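Local coordinates for monomethylamine methyltransferase mtmB1 (Methanosarcina barkeri, PDB 1NTH), which catalyses transfer of the methyl group of monomethylamine to the corrinoid cofactor of its partner protein MtmC, a step of methanogenesis from methylamine, at residues E50-D55 with V396-V401; C428-V431 with P436-E439; D89-A94 with T281-V286; L208-N213 with I243-H248. All coordinates share one frame; numbering follows the deposited sequence.

Contact 1: residues E50-D55 with V396-V401; sequences EFIPTD and VEISEV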
loop_
_atom_site.group_PDB
_atom_site.type_symbol
_atom_site.label_atom_id
_atom_site.label_comp_id
_atom_site.label_asym_id
_atom_site.label_seq_id
_atom_site.Cartn_x
_atom_site.Cartn_y
_atom_site.Cartn_z
ATOM N N GLU A 50 -17.746 34.063 35.819
ATOM C CA GLU A 50 -17.278 34.108 34.434
ATOM C C GLU A 50 -17.260 32.727 33.795
ATOM O O GLU A 50 -16.930 31.742 34.452
ATOM C CB GLU A 50 -15.862 34.682 34.351
ATOM C CG GLU A 50 -15.737 36.164 34.621
ATOM C CD GLU A 50 -14.397 36.707 34.155
ATOM O OE1 GLU A 50 -13.351 36.183 34.600
ATOM O OE2 GLU A 50 -14.385 37.652 33.338
ATOM N N PHE A 51 -17.613 32.662 32.515
ATOM C CA PHE A 51 -17.590 31.396 31.785
ATOM C C PHE A 51 -16.177 31.182 31.253
ATOM O O PHE A 51 -15.650 30.069 31.281
ATOM C CB PHE A 51 -18.567 31.420 30.609
ATOM C CG PHE A 51 -20.006 31.395 31.017
ATOM C CD1 PHE A 51 -20.669 32.571 31.354
ATOM C CD2 PHE A 51 -20.703 30.192 31.067
ATOM C CE1 PHE A 51 -22.008 32.546 31.731
ATOM C CE2 PHE A 51 -22.039 30.157 31.445
ATOM C CZ PHE A 51 -22.695 31.337 31.776
ATOM N N ILE A 52 -15.577 32.262 30.765
ATOM C CA ILE A 52 -14.220 32.227 30.228
ATOM C C ILE A 52 -13.414 33.236 31.038
ATOM O O ILE A 52 -13.746 34.419 31.066
ATOM C CB ILE A 52 -14.187 32.654 28.744
ATOM C CG1 ILE A 52 -15.239 31.881 27.945
ATOM C CG2 ILE A 52 -12.801 32.408 28.169
ATOM C CD1 ILE A 52 -15.038 30.387 27.944
ATOM N N PRO A 53 -12.335 32.785 31.694
ATOM C CA PRO A 53 -11.500 33.676 32.510
ATOM C C PRO A 53 -10.756 34.768 31.755
ATOM O O PRO A 53 -10.342 34.582 30.611
ATOM C CB PRO A 53 -10.541 32.711 33.198
ATOM C CG PRO A 53 -10.363 31.641 32.162
ATOM C CD PRO A 53 -11.782 31.419 31.681
ATOM N N THR A 54 -10.594 35.906 32.423
ATOM C CA THR A 54 -9.882 37.055 31.880
ATOM C C THR A 54 -8.839 37.484 32.913
ATOM O O THR A 54 -8.177 38.508 32.757
ATOM C CB THR A 54 -10.836 38.240 31.605
ATOM O OG1 THR A 54 -11.482 38.633 32.822
ATOM C CG2 THR A 54 -11.896 37.844 30.588
ATOM N N ASP A 55 -8.709 36.689 33.973
ATOM C CA ASP A 55 -7.752 36.956 35.045
ATOM C C ASP A 55 -6.647 35.909 34.970
ATOM O O ASP A 55 -6.809 34.792 35.464
ATOM C CB ASP A 55 -8.446 36.862 36.408
ATOM C CG ASP A 55 -7.539 37.261 37.561
ATOM O OD1 ASP A 55 -6.315 37.032 37.478
ATOM O OD2 ASP A 55 -8.058 37.793 38.564
ATOM N N VAL A 396 -14.313 36.777 18.577
ATOM C CA VAL A 396 -15.085 37.720 19.381
ATOM C C VAL A 396 -14.402 37.990 20.722
ATOM O O VAL A 396 -13.838 37.086 21.338
ATOM C CB VAL A 396 -16.519 37.193 19.633
ATOM C CG1 VAL A 396 -17.293 38.170 20.512
ATOM C CG2 VAL A 396 -17.240 37.004 18.305
ATOM N N GLU A 397 -14.444 39.246 21.158
ATOM C CA GLU A 397 -13.845 39.644 22.429
ATOM C C GLU A 397 -14.440 38.820 23.564
ATOM O O GLU A 397 -15.654 38.635 23.635
ATOM C CB GLU A 397 -14.098 41.133 22.684
ATOM C CG GLU A 397 -13.285 42.066 21.799
ATOM C CD GLU A 397 -13.669 43.522 21.974
ATOM O OE1 GLU A 397 -13.929 43.934 23.128
ATOM O OE2 GLU A 397 -13.701 44.258 20.962
ATOM N N ILE A 398 -13.583 38.336 24.455
ATOM C CA ILE A 398 -14.030 37.514 25.572
ATOM C C ILE A 398 -15.053 38.202 26.478
ATOM O O ILE A 398 -15.986 37.561 26.960
ATOM C CB ILE A 398 -12.825 37.043 26.415
ATOM C CG1 ILE A 398 -11.903 36.180 25.549
ATOM C CG2 ILE A 398 -13.303 36.260 27.635
ATOM C CD1 ILE A 398 -12.599 35.005 24.863
ATOM N N SER A 399 -14.884 39.500 26.712
ATOM C CA SER A 399 -15.827 40.220 27.562
ATOM C C SER A 399 -17.226 40.125 26.959
ATOM O O SER A 399 -18.211 39.936 27.673
ATOM C CB SER A 399 -15.417 41.692 27.698
ATOM O OG SER A 399 -15.464 42.354 26.447
ATOM N N GLU A 400 -17.305 40.248 25.638
ATOM C CA GLU A 400 -18.582 40.166 24.939
ATOM C C GLU A 400 -19.150 38.750 24.987
ATOM O O GLU A 400 -20.361 38.559 25.100
ATOM C CB GLU A 400 -18.418 40.621 23.488
ATOM C CG GLU A 400 -18.296 42.130 23.331
ATOM C CD GLU A 400 -17.940 42.548 21.918
ATOM O OE1 GLU A 400 -18.566 42.032 20.966
ATOM O OE2 GLU A 400 -17.039 43.400 21.761
ATOM N N VAL A 401 -18.270 37.758 24.900
ATOM C CA VAL A 401 -18.697 36.367 24.943
ATOM C C VAL A 401 -19.339 36.045 26.291
ATOM O O VAL A 401 -20.398 35.417 26.346
ATOM C CB VAL A 401 -17.507 35.409 24.705
ATOM C CG1 VAL A 401 -17.943 33.967 24.926
ATOM C CG2 VAL A 401 -16.977 35.589 23.287
#

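Contact 2: residues C428-V431 with P436-E439; sequences CYDV and PTEE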
loop_
_atom_site.group_PDB
_atom_site.type_symbol
_atom_site.label_atom_id
_atom_site.label_comp_id
_atom_site.label_asym_id
_atom_site.label_seq_id
_atom_site.Cartn_x
_atom_site.Cartn_y
_atom_site.Cartn_z
ATOM N N CYS A 428 -37.694 13.717 11.910
ATOM C CA CYS A 428 -37.379 15.073 11.464
ATOM C C CYS A 428 -36.512 15.147 10.210
ATOM O O CYS A 428 -36.047 16.222 9.828
ATOM C CB CYS A 428 -36.740 15.874 12.600
ATOM S SG CYS A 428 -35.222 15.184 13.272
ATOM N N TYR A 429 -36.304 13.999 9.575
ATOM C CA TYR A 429 -35.537 13.916 8.335
ATOM C C TYR A 429 -36.282 13.022 7.359
ATOM O O TYR A 429 -37.057 12.153 7.764
ATOM C CB TYR A 429 -34.159 13.274 8.556
ATOM C CG TYR A 429 -33.004 14.228 8.748
ATOM C CD1 TYR A 429 -32.900 15.003 9.901
ATOM C CD2 TYR A 429 -31.994 14.332 7.788
ATOM C CE1 TYR A 429 -31.820 15.854 10.102
ATOM C CE2 TYR A 429 -30.906 15.184 7.977
ATOM C CZ TYR A 429 -30.826 15.940 9.138
ATOM O OH TYR A 429 -29.751 16.770 9.352
ATOM N N ASP A 430 -36.055 13.249 6.072
ATOM C CA ASP A 430 -36.619 12.399 5.035
ATOM C C ASP A 430 -35.480 11.394 4.883
ATOM O O ASP A 430 -34.469 11.682 4.244
ATOM C CB ASP A 430 -36.873 13.194 3.755
ATOM C CG ASP A 430 -38.001 14.202 3.918
ATOM O OD1 ASP A 430 -39.081 13.813 4.414
ATOM O OD2 ASP A 430 -37.816 15.380 3.551
ATOM N N VAL A 431 -35.638 10.228 5.502
ATOM C CA VAL A 431 -34.608 9.191 5.489
ATOM C C VAL A 431 -34.066 8.783 4.121
ATOM O O VAL A 431 -32.866 8.559 3.972
ATOM C CB VAL A 431 -35.102 7.917 6.213
ATOM C CG1 VAL A 431 -34.020 6.848 6.193
ATOM C CG2 VAL A 431 -35.484 8.255 7.646
ATOM N N PRO A 436 -33.161 17.176 6.053
ATOM C CA PRO A 436 -34.072 17.610 7.116
ATOM C C PRO A 436 -35.429 18.062 6.586
ATOM O O PRO A 436 -35.544 18.513 5.445
ATOM C CB PRO A 436 -33.304 18.750 7.781
ATOM C CG PRO A 436 -32.527 19.332 6.643
ATOM C CD PRO A 436 -32.010 18.089 5.946
ATOM N N THR A 437 -36.452 17.927 7.422
ATOM C CA THR A 437 -37.803 18.336 7.055
ATOM C C THR A 437 -37.893 19.853 7.144
ATOM O O THR A 437 -37.047 20.498 7.764
ATOM C CB THR A 437 -38.857 17.740 8.014
ATOM O OG1 THR A 437 -38.556 18.133 9.359
ATOM C CG2 THR A 437 -38.871 16.221 7.921
ATOM N N GLU A 438 -38.917 20.424 6.523
ATOM C CA GLU A 438 -39.102 21.868 6.570
ATOM C C GLU A 438 -39.331 22.279 8.020
ATOM O O GLU A 438 -38.943 23.370 8.436
ATOM C CB GLU A 438 -40.298 22.278 5.707
ATOM C CG GLU A 438 -40.027 22.224 4.211
ATOM C CD GLU A 438 -41.275 22.464 3.385
ATOM O OE1 GLU A 438 -42.194 23.152 3.882
ATOM O OE2 GLU A 438 -41.333 21.980 2.235
ATOM N N GLU A 439 -39.957 21.392 8.785
ATOM C CA GLU A 439 -40.222 21.656 10.193
ATOM C C GLU A 439 -38.912 21.928 10.927
ATOM O O GLU A 439 -38.792 22.908 11.661
ATOM C CB GLU A 439 -40.917 20.460 10.842
ATOM C CG GLU A 439 -41.270 20.675 12.306
ATOM C CD GLU A 439 -41.725 19.402 12.993
ATOM O OE1 GLU A 439 -42.583 18.690 12.428
ATOM O OE2 GLU A 439 -41.231 19.113 14.104
HETATM O O HOH W 1 -36.157 17.053 3.082
#

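Contact 3: residues D89-A94 with T281-V286; sequences DEIWDA and THINAV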
loop_
_atom_site.group_PDB
_atom_site.type_symbol
_atom_site.label_atom_id
_atom_site.label_comp_id
_atom_site.label_asym_id
_atom_site.label_seq_id
_atom_site.Cartn_x
_atom_site.Cartn_y
_atom_site.Cartn_z
ATOM N N ASP A 89 8.796 15.535 38.439
ATOM C CA ASP A 89 9.589 15.513 37.218
ATOM C C ASP A 89 8.940 14.689 36.112
ATOM O O ASP A 89 9.084 15.010 34.933
ATOM C CB ASP A 89 10.996 14.988 37.498
ATOM C CG ASP A 89 11.805 15.936 38.362
ATOM O OD1 ASP A 89 11.695 17.164 38.159
ATOM O OD2 ASP A 89 12.559 15.452 39.232
ATOM N N GLU A 90 8.231 13.628 36.486
ATOM C CA GLU A 90 7.564 12.795 35.489
ATOM C C GLU A 90 6.411 13.567 34.863
ATOM O O GLU A 90 6.183 13.483 33.656
ATOM C CB GLU A 90 7.035 11.502 36.121
ATOM C CG GLU A 90 8.128 10.598 36.662
ATOM C CD GLU A 90 7.588 9.376 37.384
ATOM O OE1 GLU A 90 6.443 9.429 37.885
ATOM O OE2 GLU A 90 8.323 8.368 37.464
ATOM N N ILE A 91 5.681 14.320 35.682
ATOM C CA ILE A 91 4.564 15.095 35.162
ATOM C C ILE A 91 5.055 16.179 34.204
ATOM O O ILE A 91 4.459 16.391 33.145
ATOM C CB ILE A 91 3.742 15.740 36.305
ATOM C CG1 ILE A 91 3.177 14.640 37.212
ATOM C CG2 ILE A 91 2.593 16.561 35.721
ATOM C CD1 ILE A 91 2.378 15.164 38.399
ATOM N N TRP A 92 6.141 16.859 34.561
ATOM C CA TRP A 92 6.669 17.906 33.690
ATOM C C TRP A 92 7.204 17.347 32.375
ATOM O O TRP A 92 7.076 17.986 31.330
ATOM C CB TRP A 92 7.754 18.711 34.410
ATOM C CG TRP A 92 7.173 19.799 35.262
ATOM C CD1 TRP A 92 7.289 19.938 36.617
ATOM C CD2 TRP A 92 6.352 20.886 34.815
ATOM N NE1 TRP A 92 6.587 21.044 37.041
ATOM C CE2 TRP A 92 6.003 21.644 35.955
ATOM C CE3 TRP A 92 5.876 21.292 33.560
ATOM C CZ2 TRP A 92 5.200 22.787 35.879
ATOM C CZ3 TRP A 92 5.076 22.431 33.484
ATOM C CH2 TRP A 92 4.746 23.162 34.639
ATOM N N ASP A 93 7.805 16.163 32.426
ATOM C CA ASP A 93 8.325 15.537 31.213
ATOM C C ASP A 93 7.163 15.307 30.246
ATOM O O ASP A 93 7.300 15.501 29.042
ATOM C CB ASP A 93 9.007 14.207 31.552
ATOM C CG ASP A 93 9.398 13.410 30.312
ATOM O OD1 ASP A 93 8.852 12.304 30.131
ATOM O OD2 ASP A 93 10.250 13.887 29.526
ATOM N N ALA A 94 6.011 14.912 30.780
ATOM C CA ALA A 94 4.839 14.675 29.945
ATOM C C ALA A 94 4.298 15.987 29.381
ATOM O O ALA A 94 4.060 16.102 28.180
ATOM C CB ALA A 94 3.752 13.960 30.750
ATOM N N THR A 281 -7.044 16.039 35.065
ATOM C CA THR A 281 -7.262 14.952 34.115
ATOM C C THR A 281 -6.784 15.296 32.705
ATOM O O THR A 281 -6.475 14.392 31.928
ATOM C CB THR A 281 -8.744 14.470 34.110
ATOM O OG1 THR A 281 -9.623 15.536 33.741
ATOM C CG2 THR A 281 -9.126 13.969 35.497
ATOM N N HIS A 282 -6.714 16.588 32.378
ATOM C CA HIS A 282 -6.195 17.005 31.072
ATOM C C HIS A 282 -4.709 16.643 31.090
ATOM O O HIS A 282 -4.161 16.138 30.111
ATOM C CB HIS A 282 -6.325 18.522 30.865
ATOM C CG HIS A 282 -7.617 18.952 30.241
ATOM N ND1 HIS A 282 -8.825 18.893 30.903
ATOM C CD2 HIS A 282 -7.884 19.472 29.017
ATOM C CE1 HIS A 282 -9.779 19.359 30.115
ATOM N NE2 HIS A 282 -9.235 19.717 28.965
ATOM N N ILE A 283 -4.058 16.907 32.221
ATOM C CA ILE A 283 -2.642 16.594 32.373
ATOM C C ILE A 283 -2.421 15.077 32.406
ATOM O O ILE A 283 -1.494 14.560 31.782
ATOM C CB ILE A 283 -2.071 17.232 33.673
ATOM C CG1 ILE A 283 -2.111 18.762 33.564
ATOM C CG2 ILE A 283 -0.638 16.769 33.900
ATOM C CD1 ILE A 283 -1.756 19.496 34.869
ATOM N N ASN A 284 -3.276 14.359 33.126
ATOM C CA ASN A 284 -3.139 12.907 33.214
ATOM C C ASN A 284 -3.251 12.253 31.832
ATOM O O ASN A 284 -2.652 11.210 31.583
ATOM C CB ASN A 284 -4.206 12.324 34.146
ATOM C CG ASN A 284 -3.936 10.876 34.495
ATOM O OD1 ASN A 284 -2.840 10.536 34.935
ATOM N ND2 ASN A 284 -4.933 10.014 34.305
ATOM N N ALA A 285 -4.009 12.878 30.938
ATOM C CA ALA A 285 -4.195 12.348 29.592
ATOM C C ALA A 285 -2.870 12.151 28.856
ATOM O O ALA A 285 -2.659 11.122 28.217
ATOM C CB ALA A 285 -5.096 13.278 28.785
ATOM N N VAL A 286 -1.976 13.130 28.949
ATOM C CA VAL A 286 -0.699 13.031 28.243
ATOM C C VAL A 286 0.358 12.254 29.015
ATOM O O VAL A 286 1.439 11.963 28.503
ATOM C CB VAL A 286 -0.149 14.439 27.892
ATOM C CG1 VAL A 286 -1.155 15.175 27.025
ATOM C CG2 VAL A 286 0.139 15.243 29.163
#

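Contact 4: residues L208-N213 with I243-H248; sequences LSAQGN and ISVIAH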
loop_
_atom_site.group_PDB
_atom_site.type_symbol
_atom_site.label_atom_id
_atom_site.label_comp_id
_atom_site.label_asym_id
_atom_site.label_seq_id
_atom_site.Cartn_x
_atom_site.Cartn_y
_atom_site.Cartn_z
ATOM N N LEU A 208 -17.199 -2.119 24.357
ATOM C CA LEU A 208 -16.978 -1.645 25.721
ATOM C C LEU A 208 -15.795 -2.332 26.401
ATOM O O LEU A 208 -15.158 -1.752 27.284
ATOM C CB LEU A 208 -18.242 -1.854 26.563
ATOM C CG LEU A 208 -19.520 -1.166 26.074
ATOM C CD1 LEU A 208 -20.669 -1.504 27.016
ATOM C CD2 LEU A 208 -19.309 0.338 26.002
ATOM N N SER A 209 -15.499 -3.563 25.994
ATOM C CA SER A 209 -14.393 -4.308 26.588
ATOM C C SER A 209 -13.082 -3.994 25.887
ATOM O O SER A 209 -13.070 -3.430 24.791
ATOM C CB SER A 209 -14.649 -5.811 26.492
ATOM O OG SER A 209 -14.524 -6.256 25.150
ATOM N N ALA A 210 -11.978 -4.371 26.520
ATOM C CA ALA A 210 -10.664 -4.143 25.937
ATOM C C ALA A 210 -10.541 -4.927 24.634
ATOM O O ALA A 210 -10.079 -4.391 23.625
ATOM C CB ALA A 210 -9.571 -4.574 26.911
ATOM N N GLN A 211 -10.962 -6.188 24.644
ATOM C CA GLN A 211 -10.853 -6.997 23.436
ATOM C C GLN A 211 -11.687 -6.410 22.306
ATOM O O GLN A 211 -11.277 -6.448 21.146
ATOM C CB GLN A 211 -11.250 -8.455 23.709
ATOM C CG GLN A 211 -12.709 -8.692 24.054
ATOM C CD GLN A 211 -12.902 -10.043 24.713
ATOM O OE1 GLN A 211 -12.270 -10.335 25.729
ATOM N NE2 GLN A 211 -13.768 -10.873 24.143
ATOM N N GLY A 212 -12.846 -5.850 22.642
ATOM C CA GLY A 212 -13.685 -5.253 21.619
ATOM C C GLY A 212 -13.039 -4.017 21.016
ATOM O O GLY A 212 -12.999 -3.859 19.792
ATOM N N ASN A 213 -12.521 -3.135 21.864
ATOM C CA ASN A 213 -11.886 -1.917 21.376
ATOM C C ASN A 213 -10.636 -2.214 20.556
ATOM O O ASN A 213 -10.382 -1.567 19.539
ATOM C CB ASN A 213 -11.522 -0.989 22.542
ATOM C CG ASN A 213 -12.747 -0.458 23.263
ATOM O OD1 ASN A 213 -13.716 -0.046 22.631
ATOM N ND2 ASN A 213 -12.702 -0.454 24.594
ATOM N N ILE A 243 -5.747 0.532 30.246
ATOM C CA ILE A 243 -4.290 0.496 30.170
ATOM C C ILE A 243 -3.805 -0.410 29.033
ATOM O O ILE A 243 -2.828 -0.088 28.345
ATOM C CB ILE A 243 -3.687 0.027 31.524
ATOM C CG1 ILE A 243 -4.101 0.999 32.635
ATOM C CG2 ILE A 243 -2.173 -0.047 31.435
ATOM C CD1 ILE A 243 -3.684 2.438 32.399
ATOM N N SER A 244 -4.480 -1.539 28.831
ATOM C CA SER A 244 -4.109 -2.449 27.750
ATOM C C SER A 244 -4.502 -1.854 26.406
ATOM O O SER A 244 -3.792 -2.024 25.417
ATOM C CB SER A 244 -4.782 -3.813 27.925
ATOM O OG SER A 244 -4.082 -4.589 28.878
ATOM N N VAL A 245 -5.634 -1.158 26.367
ATOM C CA VAL A 245 -6.080 -0.536 25.123
ATOM C C VAL A 245 -5.069 0.529 24.698
ATOM O O VAL A 245 -4.752 0.667 23.509
ATOM C CB VAL A 245 -7.482 0.094 25.284
ATOM C CG1 VAL A 245 -7.811 0.961 24.079
ATOM C CG2 VAL A 245 -8.525 -1.006 25.418
ATOM N N ILE A 246 -4.552 1.276 25.668
ATOM C CA ILE A 246 -3.560 2.308 25.384
ATOM C C ILE A 246 -2.313 1.688 24.756
ATOM O O ILE A 246 -1.765 2.221 23.792
ATOM C CB ILE A 246 -3.153 3.057 26.674
ATOM C CG1 ILE A 246 -4.317 3.935 27.144
ATOM C CG2 ILE A 246 -1.900 3.899 26.423
ATOM C CD1 ILE A 246 -4.231 4.338 28.613
ATOM N N ALA A 247 -1.864 0.562 25.305
ATOM C CA ALA A 247 -0.675 -0.113 24.781
ATOM C C ALA A 247 -0.886 -0.506 23.325
ATOM O O ALA A 247 0.041 -0.459 22.515
ATOM C CB ALA A 247 -0.370 -1.351 25.612
ATOM N N HIS A 248 -2.109 -0.912 23.010
ATOM C CA HIS A 248 -2.461 -1.313 21.654
ATOM C C HIS A 248 -2.428 -0.118 20.697
ATOM O O HIS A 248 -1.839 -0.199 19.612
ATOM C CB HIS A 248 -3.850 -1.959 21.662
ATOM C CG HIS A 248 -4.468 -2.079 20.306
ATOM N ND1 HIS A 248 -5.580 -1.357 19.932
ATOM C CD2 HIS A 248 -4.125 -2.829 19.233
ATOM C CE1 HIS A 248 -5.897 -1.658 18.685
ATOM N NE2 HIS A 248 -5.030 -2.550 18.239
#

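Contact 1: residues E50-D55 with V396-V401
Ile398 meets Ile52 and Thr54 with its CG2 methyl, because chi1 of -62° turns this branch anti to the backbone N and leaves CG1 beside that N. Thr54 answers with its own methyl: chi1 of 59° sets OG1 between the backbone N and the carbonyl carbon, so CG2 is the branch that faces the helix start. Thr54 CG2 stands 3.6 Å from Ile398 CG2, the closest approach of the two segments, and the two side chains run antiparallel alongside one another. The same Ile398 methyl lies 3.9 Å from Ile52 CB, where the isoleucines are nearly perpendicular. Ile52 is modelled in two conformers, which leaves the reach of its outer atoms less certain. Thr54 turns its polar branch back on its own loop, where OG1 donates to Glu50 OE2 at 3.1 Å on the syn lone pair of the carboxylate. The bond links the two ends of 50-54 and probably helps to hold the rotation that presents CG2. Val118 touches Ile52 and Ile398 alike. The chemistry is thus divided: apolar packing centred on the Ile398 methyl joins the two segments, which bury 172 Å² in all, the hydroxyl and carboxylate spend their bond within the loop, and Asn402, later in helix 398-410, adds polar bonds from its OD1 to Phe51 N and Ile52 N.

Contact 2: residues C428-V431 with P436-E439
Pro436 lies across one face of the Tyr429 ring, the two side chains set obliquely to each other. The evidence for a CH-pi contact is that Pro436 CB stands 4.1 Å from the centroid of the Tyr429 ring and only 16° off its normal. Pro436 N sits over the same ring nearer its rim, 3.5 Å from Tyr429 CD2, and Pro436 CD is 3.7 Å from Tyr429 CE2, so one side of the proline follows the aromatic plane from CD2 to CZ. The bond from CA to CB of Tyr429 points away from 436-439, yet the ring comes back over the proline. A serine in place of Tyr429 would probably leave this side of Pro436 without its aromatic cover and open a gap beside it.

Next to the rings, Thr437 N donates to Cys428 O at 3.0 Å with an N-H...O angle of 162°, reaching the oxygen from above the carbonyl plane, 41° out of it. Thr437 is also the N-cap of helix 438-454: its OG1 bonds to Tyr440 N, and its CG2 packs against the Cys428 carbonyl.

Tyr429 and Pro436 form a non-hydrogen-bonded antiparallel pair in a small hairpin of strands 429-430 and 435-436, which connects helix 425-428 to helix 438-454. Phe425 meets the tyrosine ring, and Met381 of helix 380-393 touches both Tyr429 and Pro436.

Contact 3: residues D89-A94 with T281-V286
Ile91 and Ile283 carry the first of two apolar contacts between these helices, touching methyl to methyl with Ile91 CG2 3.7 Å from Ile283 CG2. In each, chi1 near -60° sends CG2 anti to the backbone N, and one side chain is turned roughly 90° to the other. One turn further on, Ala94 CB lies 4.1 Å from Val286 CG2. Consistent with the small alanine side chain, the backbones come closer here, the CA atoms of Ala94 and Val286 being 6.0 Å apart against 7.9 Å for Ile91 and Ile283.

The second kind of contact is van der Waals packing against backbone, with Ala94 CB 3.8 Å from Val286 O.

Polar side chains of both helices serve other partners: Glu90 forms a salt bridge with Arg15, and Asn284 bonds to Tyr86 OH and Gln232.

The pairing thus joins the short helix 88-95 to the later part of helix 271-288, which precedes barrel strand 293-300. Helix 56-73 packs beside both, Phe67 and Leu71 touching Ile91 and Leu70 touching Ile283. Leu287 also reaches Ile91 and Ala94, and Lys151 of a second subunit packs on Asp93 and Ala94.

Contact 4: residues L208-N213 with I243-H248
Val245 and Ala210 meet on the outer helical layer of the TIM barrel: helix 240-251 belongs to the beta-alpha-beta crossover that connects the neighbouring parallel strands 227-231 and 255-259, and the short helix 210-214 packs on it. The bond from CA to CB of Val245 points toward helix 210-214, and the contact is made one bond further out. With chi1 at 169° CG1 is anti to the backbone N and runs beside the carbonyl carbon, while CG2 lies beside the N and makes the closest approaches. That CG2 methyl is 3.8 Å from Ala210 CA and 4.0 Å from Ala210 CB, so it rests against the backbone as well as the side chain of the alanine. It also comes within 4.2 Å of Asn213 CB and thus bridges Ala210 and Asn213, three residues apart on one face of the helix. The CA atoms of Ala210 and Val245 are 5.9 Å apart, a close approach that probably depends on the small alanine.

Beyond this apolar contact, Asp241 OD2 at the start of helix 240-251 is hydrogen-bonded to Ala210 N, a polar tie between the two helices. A third subunit borders the site: its Gln211 packs on Ala210, and its Ser244 on Gln211.

The start of helix 210-214 is fixed by Ser209 as N-cap, whose OG is also hydrogen-bonded to Glu176 OE1. Ser209 OG accepts from Gly212 N at 3.0 Å, with an N-H...O angle of 153°.

In the fold
Contact 4 is nested in sequence within the loop closed by contact 3, and both fall within the long loop closed by contact 1; contact 2 follows all of them. Contacts 3 and 4 are the nearest neighbours, with centres 21 Å apart and nearest atoms about 7 Å apart. Contact 1 lies on the opposite side of the chain's centre from contact 4, their centres 39 Å apart, and contact 2 likewise from contact 3, at 46 Å. The centres of the four contacts lie 19 to 27 Å from that of the chain. None contains the pyrrolysine residue. Contacts 3 and 4 also border other subunits.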